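Local atomic coordinates of putative 2,5-diketo-D-gluconic acid reductase B (Sinorhizobium meliloti, PDB entry 3UP8), a protein that probably reduces methylglyoxal to hydroxyacetone with NADPH, as a TIM-barrel member of the aldo/keto reductase family. Residues 217-222 and 273-278. Numbering follows the deposited sequence.
Sequences DPLLTE and MAAVRE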
# COMPACT_ATOMS: atom_id res chain seq x y z
N ASP A 217 -6.68 -4.82 21.24
CA ASP A 217 -5.85 -3.95 22.05
C ASP A 217 -6.71 -3.05 22.94
O ASP A 217 -7.60 -2.36 22.45
CB ASP A 217 -4.92 -3.11 21.17
CG ASP A 217 -3.82 -2.43 21.97
OD1 ASP A 217 -4.13 -1.46 22.70
OD2 ASP A 217 -2.65 -2.84 21.87
N PRO A 218 -6.44 -3.08 24.26
CA PRO A 218 -7.22 -2.29 25.23
C PRO A 218 -7.00 -0.78 25.08
O PRO A 218 -7.96 -0.01 25.20
CB PRO A 218 -6.72 -2.78 26.59
CG PRO A 218 -5.35 -3.34 26.31
CD PRO A 218 -5.42 -3.91 24.93
N LEU A 219 -5.76 -0.36 24.84
CA LEU A 219 -5.49 1.06 24.64
C LEU A 219 -6.24 1.59 23.40
O LEU A 219 -6.85 2.67 23.45
CB LEU A 219 -3.99 1.36 24.56
CG LEU A 219 -3.60 2.81 24.19
CD1 LEU A 219 -3.88 3.80 25.32
CD2 LEU A 219 -2.13 2.89 23.78
N LEU A 220 -6.21 0.82 22.32
CA LEU A 220 -6.88 1.22 21.07
C LEU A 220 -8.40 1.21 21.18
O LEU A 220 -9.08 2.03 20.57
CB LEU A 220 -6.42 0.36 19.88
CG LEU A 220 -4.92 0.32 19.60
CD1 LEU A 220 -4.61 -0.53 18.36
CD2 LEU A 220 -4.32 1.72 19.47
N THR A 221 -8.94 0.28 21.97
CA THR A 221 -10.37 0.26 22.25
C THR A 221 -10.75 1.47 23.10
O THR A 221 -11.84 2.03 22.93
CB THR A 221 -10.79 -1.06 22.94
OG1 THR A 221 -10.41 -2.17 22.13
CG2 THR A 221 -12.29 -1.10 23.16
N GLU A 222 -9.86 1.87 24.00
CA GLU A 222 -10.09 3.02 24.87
C GLU A 222 -10.14 4.31 24.06
O GLU A 222 -11.05 5.14 24.22
CB GLU A 222 -9.03 3.13 25.97
CG GLU A 222 -9.38 4.18 27.03
CD GLU A 222 -8.20 4.64 27.88
OE1 GLU A 222 -7.24 3.86 28.07
OE2 GLU A 222 -8.26 5.78 28.37
N MSE A 273 -1.81 10.15 19.63
CA MSE A 273 -0.81 9.76 18.63
C MSE A 273 0.48 9.22 19.28
O MSE A 273 0.99 8.18 18.87
CB MSE A 273 -0.47 10.94 17.70
CG MSE A 273 -1.62 11.39 16.79
SE MSE A 273 -2.11 10.12 15.36
CE MSE A 273 -0.41 10.27 14.41
N ALA A 274 0.99 9.94 20.27
CA ALA A 274 2.17 9.51 21.03
C ALA A 274 1.96 8.17 21.73
O ALA A 274 2.86 7.33 21.74
CB ALA A 274 2.59 10.59 22.05
N ALA A 275 0.77 7.97 22.30
CA ALA A 275 0.42 6.74 23.03
C ALA A 275 0.36 5.52 22.12
O ALA A 275 0.83 4.44 22.48
CB ALA A 275 -0.90 6.91 23.75
N VAL A 276 -0.24 5.69 20.94
CA VAL A 276 -0.29 4.60 19.96
C VAL A 276 1.13 4.25 19.51
O VAL A 276 1.46 3.08 19.34
CB VAL A 276 -1.21 4.90 18.77
CG1 VAL A 276 -1.12 3.80 17.72
CG2 VAL A 276 -2.64 4.99 19.25
N ARG A 277 1.97 5.27 19.36
CA ARG A 277 3.37 5.10 18.99
C ARG A 277 4.16 4.24 20.00
O ARG A 277 5.08 3.50 19.62
CB ARG A 277 4.03 6.48 18.80
CG ARG A 277 5.39 6.46 18.11
CD ARG A 277 6.18 7.74 18.39
NE ARG A 277 7.63 7.50 18.50
CZ ARG A 277 8.26 7.04 19.59
NH1 ARG A 277 7.58 6.74 20.70
NH2 ARG A 277 9.57 6.85 19.57
N GLU A 278 3.78 4.33 21.28
CA GLU A 278 4.40 3.56 22.37
C GLU A 278 4.17 2.04 22.29
O GLU A 278 4.83 1.28 23.00
CB GLU A 278 3.92 4.04 23.74
CG GLU A 278 4.28 5.47 24.11
CD GLU A 278 5.78 5.75 24.13
OE1 GLU A 278 6.59 4.79 24.24
OE2 GLU A 278 6.15 6.95 24.04
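L219 and L220 meet A275 and V276 where two nearly antiparallel helices pack on the outside of an aldo/keto reductase TIM barrel. Helix 218-227 lies between barrel strands 202-206 and 245-249, and helix 270-277 comes after the last barrel strand, 245-249. The axes of helix segments 218-222 and 273-277 approach to 10.8 Å, with their N-to-C directions 162° apart. No hydrogen bond joins the segments, and the contact is mainly apolar. L219 carries its CG anti to the backbone N (chi1 174°) and reaches across with one methyl. Its CD2 comes to 3.6 Å from A275 O and 4.2 Å from A275 CB, so it touches both backbone and side chain. L220 and V276 cross at about a right angle. L220 CD2 lies 3.7 Å from V276 CG2 and farther, 4.2 Å, from V276 CG1. Both residues are buried. L220 also touches A231 and L279, while V276 packs on W238 of helix 231-240. D217 is the N-cap of helix 218-227, the helix that carries L219 and L220. L220 N gives the capping bond to D217 OD1 (3.1 Å), on the anti side and tilted out of the carboxylate plane.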